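Local atomic coordinates of ancestral D-type dye decolorizing peroxidase (Geotrichum candidum, PDB entry 7ANV), a protein that probably uses hydrogen peroxide at its haem to oxidise dyes and related substrates, as an ancestral D-type dye-decolorizing peroxidase. Residues Q255-E266 / V376-T386; D441-T449 / E457-F465. One frame throughout, in Å; residues are numbered along the deposited sequence.

Interaction 1. Residues Q255-E266 / V376-T386; sequences QQLVPEFNKFLE and VTPEEKESKKT. With HEM (protoporphyrin IX containing Fe), chain B; SO4 (sulfate ion), chain G.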
loop_
_atom_site.group_PDB
_atom_site.type_symbol
_atom_site.label_atom_id
_atom_site.label_comp_id
_atom_site.label_asym_id
_atom_site.label_seq_id
_atom_site.Cartn_x
_atom_site.Cartn_y
_atom_site.Cartn_z
ATOM N N GLN A 255 10.572 -5.212 -2.744
ATOM C CA GLN A 255 11.014 -6.439 -3.444
ATOM C C GLN A 255 10.490 -7.668 -2.688
ATOM O O GLN A 255 10.586 -7.680 -1.442
ATOM C CB GLN A 255 12.529 -6.458 -3.507
ATOM C CG GLN A 255 13.014 -7.682 -4.254
ATOM C CD GLN A 255 14.505 -7.823 -4.237
ATOM O OE1 GLN A 255 15.221 -7.018 -3.643
ATOM N NE2 GLN A 255 14.981 -8.881 -4.887
ATOM N N GLN A 256 9.987 -8.687 -3.388
ATOM C CA GLN A 256 9.496 -9.932 -2.759
ATOM C C GLN A 256 10.381 -11.109 -3.156
ATOM O O GLN A 256 10.749 -11.212 -4.321
ATOM C CB GLN A 256 8.036 -10.167 -3.126
ATOM C CG GLN A 256 7.127 -9.151 -2.447
ATOM C CD GLN A 256 5.715 -9.251 -2.939
ATOM O OE1 GLN A 256 5.246 -8.473 -3.768
ATOM N NE2 GLN A 256 5.008 -10.221 -2.396
ATOM N N LEU A 257 10.703 -11.950 -2.172
ATOM C CA LEU A 257 11.545 -13.156 -2.357
ATOM C C LEU A 257 10.594 -14.355 -2.294
ATOM O O LEU A 257 10.333 -14.898 -1.200
ATOM C CB LEU A 257 12.592 -13.191 -1.241
ATOM C CG LEU A 257 13.523 -11.981 -1.192
ATOM C CD1 LEU A 257 14.552 -12.183 -0.078
ATOM C CD2 LEU A 257 14.195 -11.730 -2.518
ATOM N N VAL A 258 9.997 -14.680 -3.446
ATOM C CA VAL A 258 8.849 -15.616 -3.527
ATOM C C VAL A 258 9.296 -17.048 -3.250
ATOM O O VAL A 258 8.747 -17.723 -2.362
ATOM C CB VAL A 258 8.073 -15.404 -4.841
ATOM C CG1 VAL A 258 6.921 -16.378 -4.977
ATOM C CG2 VAL A 258 7.546 -13.972 -4.881
ATOM N N PRO A 259 10.353 -17.570 -3.892
ATOM C CA PRO A 259 10.782 -18.935 -3.586
ATOM C C PRO A 259 11.197 -19.091 -2.116
ATOM O O PRO A 259 10.910 -20.153 -1.528
ATOM C CB PRO A 259 11.984 -19.152 -4.525
ATOM C CG PRO A 259 11.787 -18.150 -5.603
ATOM C CD PRO A 259 11.132 -16.945 -4.965
ATOM N N GLU A 260 11.795 -18.036 -1.553
ATOM C CA GLU A 260 12.237 -18.006 -0.129
ATOM C C GLU A 260 11.008 -18.053 0.794
ATOM O O GLU A 260 10.997 -18.841 1.753
ATOM C CB GLU A 260 13.147 -16.798 0.098
ATOM C CG GLU A 260 14.477 -16.909 -0.596
ATOM C CD GLU A 260 14.543 -16.439 -2.035
ATOM O OE1 GLU A 260 13.471 -16.093 -2.630
ATOM O OE2 GLU A 260 15.676 -16.312 -2.535
ATOM N N PHE A 261 9.964 -17.287 0.493
ATOM C CA PHE A 261 8.690 -17.342 1.247
ATOM C C PHE A 261 8.130 -18.769 1.177
ATOM O O PHE A 261 7.715 -19.382 2.203
ATOM C CB PHE A 261 7.737 -16.290 0.677
ATOM C CG PHE A 261 6.403 -16.243 1.357
ATOM C CD1 PHE A 261 6.242 -15.529 2.528
ATOM C CD2 PHE A 261 5.308 -16.868 0.809
ATOM C CE1 PHE A 261 5.012 -15.495 3.157
ATOM C CE2 PHE A 261 4.075 -16.814 1.428
ATOM C CZ PHE A 261 3.927 -16.110 2.592
ATOM N N ASN A 262 8.087 -19.311 -0.037
ATOM C CA ASN A 262 7.514 -20.661 -0.269
ATOM C C ASN A 262 8.323 -21.697 0.516
ATOM O O ASN A 262 7.721 -22.624 1.071
ATOM C CB ASN A 262 7.425 -20.957 -1.766
ATOM C CG ASN A 262 6.228 -20.271 -2.378
ATOM O OD1 ASN A 262 5.207 -20.108 -1.697
ATOM N ND2 ASN A 262 6.341 -19.912 -3.642
ATOM N N LYS A 263 9.647 -21.566 0.522
ATOM C CA LYS A 263 10.541 -22.503 1.241
ATOM C C LYS A 263 10.199 -22.467 2.727
ATOM O O LYS A 263 10.140 -23.522 3.351
ATOM C CB LYS A 263 11.993 -22.095 1.012
ATOM C CG LYS A 263 13.044 -22.980 1.644
ATOM C CD LYS A 263 14.451 -22.453 1.300
ATOM C CE LYS A 263 15.583 -23.383 1.679
ATOM N NZ LYS A 263 15.896 -23.292 3.123
ATOM N N PHE A 264 9.977 -21.282 3.277
ATOM C CA PHE A 264 9.602 -21.140 4.695
ATOM C C PHE A 264 8.284 -21.885 4.976
ATOM O O PHE A 264 8.179 -22.614 5.995
ATOM C CB PHE A 264 9.550 -19.658 5.027
ATOM C CG PHE A 264 9.262 -19.436 6.478
ATOM C CD1 PHE A 264 10.227 -19.732 7.422
ATOM C CD2 PHE A 264 8.006 -19.068 6.895
ATOM C CE1 PHE A 264 9.950 -19.566 8.767
ATOM C CE2 PHE A 264 7.747 -18.860 8.232
ATOM C CZ PHE A 264 8.716 -19.133 9.165
ATOM N N LEU A 265 7.258 -21.689 4.139
ATOM C CA LEU A 265 5.973 -22.396 4.359
ATOM C C LEU A 265 6.245 -23.906 4.281
ATOM O O LEU A 265 5.747 -24.646 5.119
ATOM C CB LEU A 265 4.942 -21.969 3.312
ATOM C CG LEU A 265 4.553 -20.490 3.315
ATOM C CD1 LEU A 265 3.431 -20.278 2.332
ATOM C CD2 LEU A 265 4.146 -19.991 4.684
ATOM N N GLU A 266 7.002 -24.336 3.279
ATOM C CA GLU A 266 7.255 -25.774 2.988
ATOM C C GLU A 266 7.945 -26.406 4.194
ATOM O O GLU A 266 7.620 -27.557 4.556
ATOM C CB GLU A 266 8.118 -25.922 1.721
ATOM C CG GLU A 266 7.373 -25.552 0.433
ATOM C CD GLU A 266 8.166 -25.180 -0.835
ATOM O OE1 GLU A 266 9.429 -25.003 -0.788
ATOM O OE2 GLU A 266 7.511 -25.033 -1.903
ATOM N N VAL A 376 7.732 -16.031 -11.387
ATOM C CA VAL A 376 8.848 -16.877 -10.869
ATOM C C VAL A 376 9.160 -17.883 -11.981
ATOM O O VAL A 376 8.216 -18.451 -12.541
ATOM C CB VAL A 376 8.454 -17.551 -9.545
ATOM C CG1 VAL A 376 9.481 -18.584 -9.109
ATOM C CG2 VAL A 376 8.214 -16.541 -8.438
ATOM N N THR A 377 10.421 -18.040 -12.345
ATOM C CA THR A 377 10.833 -18.940 -13.445
ATOM C C THR A 377 10.943 -20.366 -12.900
ATOM O O THR A 377 11.012 -20.566 -11.683
ATOM C CB THR A 377 12.166 -18.493 -14.034
ATOM O OG1 THR A 377 13.114 -18.798 -13.009
ATOM C CG2 THR A 377 12.189 -17.030 -14.434
ATOM N N PRO A 378 10.888 -21.401 -13.775
ATOM C CA PRO A 378 11.150 -22.767 -13.328
ATOM C C PRO A 378 12.447 -22.854 -12.495
ATOM O O PRO A 378 12.426 -23.507 -11.446
ATOM C CB PRO A 378 11.191 -23.553 -14.636
ATOM C CG PRO A 378 10.257 -22.790 -15.541
ATOM C CD PRO A 378 10.475 -21.327 -15.184
ATOM N N GLU A 379 13.538 -22.207 -12.932
ATOM C CA GLU A 379 14.825 -22.324 -12.192
ATOM C C GLU A 379 14.688 -21.755 -10.783
ATOM O O GLU A 379 15.202 -22.387 -9.843
ATOM C CB GLU A 379 16.012 -21.646 -12.871
ATOM C CG GLU A 379 17.320 -21.880 -12.103
ATOM C CD GLU A 379 17.766 -23.322 -11.829
ATOM O OE1 GLU A 379 17.307 -24.280 -12.531
ATOM O OE2 GLU A 379 18.613 -23.502 -10.902
ATOM N N GLU A 380 14.068 -20.583 -10.646
ATOM C CA GLU A 380 13.860 -19.959 -9.316
ATOM C C GLU A 380 13.038 -20.923 -8.464
ATOM O O GLU A 380 13.370 -21.108 -7.265
ATOM C CB GLU A 380 13.131 -18.619 -9.442
ATOM C CG GLU A 380 14.023 -17.498 -9.924
ATOM C CD GLU A 380 13.280 -16.191 -10.147
ATOM O OE1 GLU A 380 12.321 -16.159 -10.973
ATOM O OE2 GLU A 380 13.665 -15.210 -9.509
ATOM N N LYS A 381 11.958 -21.450 -9.044
ATOM C CA LYS A 381 11.003 -22.307 -8.302
ATOM C C LYS A 381 11.751 -23.548 -7.806
ATOM O O LYS A 381 11.658 -23.863 -6.607
ATOM C CB LYS A 381 9.829 -22.677 -9.207
ATOM C CG LYS A 381 8.769 -23.544 -8.548
ATOM C CD LYS A 381 7.680 -23.995 -9.489
ATOM C CE LYS A 381 6.694 -24.859 -8.724
ATOM N NZ LYS A 381 5.721 -25.540 -9.610
ATOM N N GLU A 382 12.454 -24.230 -8.704
ATOM C CA GLU A 382 13.041 -25.563 -8.408
ATOM C C GLU A 382 14.262 -25.392 -7.505
ATOM O O GLU A 382 14.439 -26.253 -6.617
ATOM C CB GLU A 382 13.348 -26.318 -9.696
ATOM C CG GLU A 382 12.123 -26.592 -10.557
ATOM C CD GLU A 382 11.012 -27.427 -9.928
ATOM O OE1 GLU A 382 11.236 -28.036 -8.876
ATOM O OE2 GLU A 382 9.905 -27.477 -10.519
ATOM N N SER A 383 15.048 -24.326 -7.697
ATOM C CA SER A 383 16.270 -24.010 -6.909
ATOM C C SER A 383 15.889 -23.381 -5.562
ATOM O O SER A 383 16.742 -23.398 -4.649
ATOM C CB SER A 383 17.229 -23.137 -7.697
ATOM O OG SER A 383 16.809 -21.773 -7.704
ATOM N N LYS A 384 14.664 -22.853 -5.449
ATOM C CA LYS A 384 14.115 -22.161 -4.256
ATOM C C LYS A 384 14.894 -20.876 -3.994
ATOM O O LYS A 384 15.073 -20.496 -2.823
ATOM C CB LYS A 384 14.137 -23.074 -3.019
ATOM C CG LYS A 384 13.490 -24.429 -3.222
ATOM C CD LYS A 384 13.418 -25.205 -1.932
ATOM C CE LYS A 384 12.968 -26.636 -2.111
ATOM N NZ LYS A 384 11.561 -26.734 -2.574
ATOM N N LYS A 385 15.339 -20.189 -5.038
ATOM C CA LYS A 385 16.142 -18.969 -4.844
ATOM C C LYS A 385 15.698 -17.912 -5.862
ATOM O O LYS A 385 15.564 -18.271 -7.059
ATOM C CB LYS A 385 17.635 -19.299 -4.973
ATOM C CG LYS A 385 18.522 -18.068 -4.855
ATOM C CD LYS A 385 20.021 -18.311 -5.005
ATOM C CE LYS A 385 20.786 -16.999 -5.055
ATOM N NZ LYS A 385 22.243 -17.202 -4.855
ATOM N N THR A 386 15.511 -16.672 -5.400
ATOM C CA THR A 386 15.197 -15.490 -6.231
ATOM C C THR A 386 16.396 -15.178 -7.139
ATOM O O THR A 386 17.544 -15.059 -6.610
ATOM C CB THR A 386 14.853 -14.269 -5.382
ATOM O OG1 THR A 386 13.601 -14.590 -4.785
ATOM C CG2 THR A 386 14.724 -12.989 -6.170
HETATM C CHA HEM B . -3.938 -6.045 3.122
HETATM C CHB HEM B . -0.121 -8.194 1.052
HETATM C CHC HEM B . 2.645 -4.320 2.232
HETATM C CHD HEM B . -1.119 -2.428 4.626
HETATM C C1A HEM B . -3.131 -6.944 2.449
HETATM C C2A HEM B . -3.573 -8.176 1.907
HETATM C C3A HEM B . -2.504 -8.794 1.340
HETATM C C4A HEM B . -1.390 -7.925 1.502
HETATM C CMA HEM B . -2.489 -10.130 0.614
HETATM C CAA HEM B . -4.977 -8.763 2.008
HETATM C CBA HEM B . -5.995 -8.190 1.037
HETATM C CGA HEM B . -6.962 -7.223 1.657
HETATM O O1A HEM B . -7.456 -7.330 2.794
HETATM O O2A HEM B . -7.301 -6.300 0.988
HETATM C C1B HEM B . 0.961 -7.305 1.201
HETATM C C2B HEM B . 2.263 -7.544 0.657
HETATM C C3B HEM B . 3.044 -6.467 0.956
HETATM C C4B HEM B . 2.174 -5.529 1.718
HETATM C CMB HEM B . 2.706 -8.763 -0.104
HETATM C CAB HEM B . 4.451 -6.160 0.604
HETATM C CBB HEM B . 5.129 -6.701 -0.439
HETATM C C1C HEM B . 1.866 -3.461 3.022
HETATM C C2C HEM B . 2.307 -2.288 3.655
HETATM C C3C HEM B . 1.229 -1.783 4.360
HETATM C C4C HEM B . 0.130 -2.654 4.132
HETATM C CMC HEM B . 3.713 -1.714 3.564
HETATM C CAC HEM B . 1.112 -0.602 5.218
HETATM C CBC HEM B . 2.155 -0.046 5.819
HETATM C C1D HEM B . -2.200 -3.261 4.335
HETATM C C2D HEM B . -3.547 -2.911 4.814
HETATM C C3D HEM B . -4.323 -3.937 4.404
HETATM C C4D HEM B . -3.445 -4.887 3.685
HETATM C CMD HEM B . -4.035 -1.694 5.595
HETATM C CAD HEM B . -5.813 -4.080 4.629
HETATM C CBD HEM B . -6.158 -4.666 6.009
HETATM C CGD HEM B . -7.638 -4.664 6.254
HETATM O O1D HEM B . -8.124 -5.733 6.705
HETATM O O2D HEM B . -8.341 -3.638 6.067
HETATM N NA HEM B . -1.776 -6.789 2.186
HETATM N NB HEM B . 0.955 -6.102 1.797
HETATM N NC HEM B . 0.551 -3.706 3.354
HETATM N ND HEM B . -2.155 -4.458 3.702
HETATM FE FE HEM B . -0.656 -5.294 2.823
HETATM S S SO4 G . 16.264 -18.031 -14.822
HETATM O O1 SO4 G . 15.561 -17.796 -13.574
HETATM O O2 SO4 G . 15.411 -18.763 -15.726
HETATM O O3 SO4 G . 16.616 -16.763 -15.435
HETATM O O4 SO4 G . 17.466 -18.780 -14.534
HETATM O O HOH W 1 11.210 -13.470 -5.778
#
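The carboxylate of E260 grips T386 twice. T386 OG1 donates to E260 OE1 at 2.6 Å, using the syn lone pair of that oxygen. T386 N donates to E260 OE2 at 2.9 Å in an almost straight bond (178°), also on the syn side but out of the carboxylate plane. The E260 chain bends at chi2 (86°), which swings the carboxylate back to T386, and the two bonds together fix its rotation. This joins the first turn of helix 258-267 to the loop that leaves the short helix 378-383, in the C-terminal half of the ferredoxin-like dye-decolorizing peroxidase fold. A water extends the link: it donates to Q256 O and T386 OG1 and accepts from V258 N. Further along, K384 NZ and E266 OE1 form a long salt bridge of 3.3 Å, with the lysine above the carboxylate plane.

T377 OG1 accepts from E380 N, and E380 OE1 from T377 N through its anti lone pair, a capping box that starts helix 378-383. A Schellman motif with K384 as C-prime residue ends it. E380 OE1 also forms a salt bridge with R390, and OE2 accepts from K387 N and H388 N. T377 OG1 donates to a sulfate ion.

Packing centres on P259. Its ring lies against the K384-K385 peptide, with CB 3.4 Å from K384 C. Beside it, V258 CG1 meets V376 CG2 at 3.7 Å.

Interaction 2. Residues D441-T449 / E457-F465; sequences DGARTMSGT and ELSLPTELF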
loop_
_atom_site.group_PDB
_atom_site.type_symbol
_atom_site.label_atom_id
_atom_site.label_comp_id
_atom_site.label_asym_id
_atom_site.label_seq_id
_atom_site.Cartn_x
_atom_site.Cartn_y
_atom_site.Cartn_z
ATOM N N ASP A 441 20.350 -6.444 13.055
ATOM C CA ASP A 441 20.193 -7.844 13.522
ATOM C C ASP A 441 18.667 -8.033 13.604
ATOM O O ASP A 441 18.050 -7.841 14.671
ATOM C CB ASP A 441 20.976 -8.012 14.827
ATOM C CG ASP A 441 20.341 -8.852 15.923
ATOM O OD1 ASP A 441 19.504 -8.323 16.695
ATOM O OD2 ASP A 441 20.758 -10.009 16.051
ATOM N N GLY A 442 18.049 -8.380 12.485
ATOM C CA GLY A 442 16.588 -8.425 12.496
ATOM C C GLY A 442 16.056 -9.762 12.920
ATOM O O GLY A 442 15.346 -10.328 12.124
ATOM N N ALA A 443 16.361 -10.223 14.125
ATOM C CA ALA A 443 15.749 -11.482 14.580
ATOM C C ALA A 443 14.269 -11.167 14.809
ATOM O O ALA A 443 13.955 -10.220 15.498
ATOM C CB ALA A 443 16.404 -11.950 15.834
ATOM N N ARG A 444 13.412 -11.905 14.144
ATOM C CA ARG A 444 11.952 -11.680 14.222
ATOM C C ARG A 444 11.327 -13.013 14.610
ATOM O O ARG A 444 11.761 -14.051 14.112
ATOM C CB ARG A 444 11.386 -11.125 12.903
ATOM C CG ARG A 444 11.925 -9.771 12.463
ATOM C CD ARG A 444 11.339 -9.358 11.110
ATOM N NE ARG A 444 11.355 -10.372 10.023
ATOM C CZ ARG A 444 10.379 -10.599 9.138
ATOM N NH1 ARG A 444 9.287 -9.874 9.101
ATOM N NH2 ARG A 444 10.504 -11.540 8.203
ATOM N N THR A 445 10.358 -12.968 15.496
ATOM C CA THR A 445 9.569 -14.147 15.893
ATOM C C THR A 445 8.098 -13.818 15.677
ATOM O O THR A 445 7.714 -12.627 15.604
ATOM C CB THR A 445 9.834 -14.534 17.357
ATOM O OG1 THR A 445 9.306 -13.485 18.169
ATOM C CG2 THR A 445 11.308 -14.736 17.632
ATOM N N MET A 446 7.286 -14.851 15.640
ATOM C CA MET A 446 5.817 -14.674 15.578
ATOM C C MET A 446 5.184 -15.797 16.373
ATOM O O MET A 446 5.556 -16.934 16.126
ATOM C CB MET A 446 5.354 -14.665 14.117
ATOM C CG MET A 446 3.899 -14.571 13.963
ATOM S SD MET A 446 3.502 -14.831 12.181
ATOM C CE MET A 446 1.752 -14.490 12.286
ATOM N N SER A 447 4.287 -15.457 17.287
ATOM C CA SER A 447 3.523 -16.432 18.078
ATOM C C SER A 447 2.190 -16.687 17.381
ATOM O O SER A 447 1.860 -15.982 16.454
ATOM C CB SER A 447 3.370 -16.004 19.517
ATOM O OG SER A 447 2.302 -15.068 19.701
ATOM N N GLY A 448 1.468 -17.681 17.867
ATOM C CA GLY A 448 0.059 -17.877 17.540
ATOM C C GLY A 448 -0.187 -18.607 16.253
ATOM O O GLY A 448 -1.347 -18.787 15.976
ATOM N N THR A 449 0.827 -19.008 15.463
ATOM C CA THR A 449 0.544 -19.599 14.135
ATOM C C THR A 449 -0.025 -21.006 14.300
ATOM O O THR A 449 -0.785 -21.411 13.421
ATOM C CB THR A 449 1.766 -19.573 13.210
ATOM O OG1 THR A 449 2.792 -20.372 13.783
ATOM C CG2 THR A 449 2.244 -18.170 13.002
ATOM N N GLU A 457 6.582 -20.147 19.478
ATOM C CA GLU A 457 7.174 -19.079 18.641
ATOM C C GLU A 457 7.641 -19.705 17.335
ATOM O O GLU A 457 8.241 -20.802 17.338
ATOM C CB GLU A 457 8.411 -18.459 19.291
ATOM C CG GLU A 457 8.161 -17.684 20.572
ATOM C CD GLU A 457 7.367 -16.424 20.364
ATOM O OE1 GLU A 457 7.266 -16.012 19.203
ATOM O OE2 GLU A 457 6.810 -15.879 21.342
ATOM N N LEU A 458 7.392 -19.027 16.250
ATOM C CA LEU A 458 7.964 -19.381 14.952
ATOM C C LEU A 458 9.055 -18.343 14.676
ATOM O O LEU A 458 8.812 -17.144 14.796
ATOM C CB LEU A 458 6.779 -19.381 13.987
ATOM C CG LEU A 458 7.070 -19.841 12.574
ATOM C CD1 LEU A 458 7.418 -21.314 12.540
ATOM C CD2 LEU A 458 5.870 -19.522 11.695
ATOM N N SER A 459 10.284 -18.791 14.536
ATOM C CA SER A 459 11.414 -17.906 14.195
ATOM C C SER A 459 11.316 -17.566 12.707
ATOM O O SER A 459 11.289 -18.506 11.918
ATOM C CB SER A 459 12.697 -18.604 14.531
ATOM O OG SER A 459 13.777 -17.760 14.253
ATOM N N LEU A 460 11.238 -16.293 12.326
ATOM C CA LEU A 460 11.204 -15.941 10.884
ATOM C C LEU A 460 12.644 -15.985 10.394
ATOM O O LEU A 460 13.564 -15.925 11.210
ATOM C CB LEU A 460 10.517 -14.586 10.705
ATOM C CG LEU A 460 9.096 -14.564 11.261
ATOM C CD1 LEU A 460 8.500 -13.170 11.331
ATOM C CD2 LEU A 460 8.203 -15.511 10.471
ATOM N N PRO A 461 12.884 -16.247 9.094
ATOM C CA PRO A 461 14.249 -16.259 8.571
ATOM C C PRO A 461 14.945 -14.911 8.788
ATOM O O PRO A 461 14.298 -13.921 8.755
ATOM C CB PRO A 461 14.085 -16.501 7.068
ATOM C CG PRO A 461 12.707 -17.139 6.930
ATOM C CD PRO A 461 11.883 -16.577 8.074
ATOM N N THR A 462 16.272 -14.937 8.951
ATOM C CA THR A 462 17.137 -13.735 8.994
ATOM C C THR A 462 16.923 -12.932 7.716
ATOM O O THR A 462 16.799 -11.726 7.796
ATOM C CB THR A 462 18.617 -14.132 9.106
ATOM O OG1 THR A 462 18.677 -15.202 10.051
ATOM C CG2 THR A 462 19.484 -12.967 9.507
ATOM N N GLU A 463 16.861 -13.616 6.575
ATOM C CA GLU A 463 16.618 -12.973 5.250
ATOM C C GLU A 463 15.131 -12.589 5.193
ATOM O O GLU A 463 14.278 -13.488 5.302
ATOM C CB GLU A 463 17.007 -13.938 4.127
ATOM C CG GLU A 463 16.870 -13.386 2.715
ATOM C CD GLU A 463 17.207 -14.405 1.628
ATOM O OE1 GLU A 463 16.826 -15.584 1.792
ATOM O OE2 GLU A 463 17.878 -14.044 0.650
ATOM N N LEU A 464 14.816 -11.309 5.073
ATOM C CA LEU A 464 13.397 -10.885 4.999
ATOM C C LEU A 464 12.738 -11.492 3.757
ATOM O O LEU A 464 13.416 -11.676 2.755
ATOM C CB LEU A 464 13.315 -9.361 4.895
ATOM C CG LEU A 464 13.974 -8.598 6.024
ATOM C CD1 LEU A 464 13.887 -7.113 5.748
ATOM C CD2 LEU A 464 13.350 -8.959 7.367
ATOM N N PHE A 465 11.421 -11.608 3.768
ATOM C CA PHE A 465 10.645 -11.993 2.567
ATOM C C PHE A 465 10.387 -10.778 1.693
ATOM O O PHE A 465 10.115 -10.956 0.530
ATOM C CB PHE A 465 9.279 -12.544 2.947
ATOM C CG PHE A 465 9.367 -13.746 3.838
ATOM C CD1 PHE A 465 10.171 -14.814 3.484
ATOM C CD2 PHE A 465 8.572 -13.823 4.981
ATOM C CE1 PHE A 465 10.259 -15.920 4.322
ATOM C CE2 PHE A 465 8.623 -14.949 5.780
ATOM C CZ PHE A 465 9.500 -15.973 5.463
HETATM O O HOH W 2 12.088 -13.403 7.149
HETATM O O HOH W 3 6.453 -13.651 19.205
#
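R444 O accepts from L460 N at 2.9 Å, next to the paired strands 445-446 and 458-459 of a short antiparallel beta hairpin. Two more backbone hydrogen bonds join the chains. M446 and L458 form a hydrogen-bonded pair, with M446 N to L458 O at 2.9 Å and L458 N to M446 O at 2.8 Å. T445 and S459 form the neighbouring non-hydrogen-bonded pair, and T445 CA makes a CA-H...O contact with L458 O.

Side-chain packing gathers round the R444 guanidinium, whose two faces are met by leucine methyls. L460 CD1 sits over the centre of one face, 3.9 Å from CZ. L464 CD2 lies over the opposite face, offset toward the rim and 3.6 Å from NE. The R444 chain bends at chi3 (-48°), turning the flat group between them. Its NE is buried here and has no hydrogen-bond partner in the model.

Waters complete the polar contacts. One, in the guanidinium plane, accepts from R444 NH2 at 2.7 Å and donates to P461 O and E463 O, tying the arginine to the bend after L460. It also lies over the centre of the F465 ring. Another accepts from T445 OG1 and donates to E457 OE1.

The hairpin rests on two helices. L458 and L460 touch F264 of helix 258-267, while M446 packs on L290 and T449 on L286 of helix 279-291.

In the fold
Interactions 1 and 2 lie on the same side of the chain's centre, with their own centres about 17 Å apart. Helix 258-267 is shared: residues 376-386 pack on one part of its surface and residues 457-465 on another. The two contacts touch directly. L257 N probably hydrogen-bonds F465 O at 2.9 Å, and F264 CE1 packs 3.6 Å from S459 O. F465 also meets F261 edge-to-face. Of the two, interaction 1 is the one that touches the haem. Its Q256 belongs to the haem pocket, with NE2 3.6 Å from haem CMB and hydrogen-bonded to E193. In interaction 2, the F465 side chain stays about 8 Å from the haem.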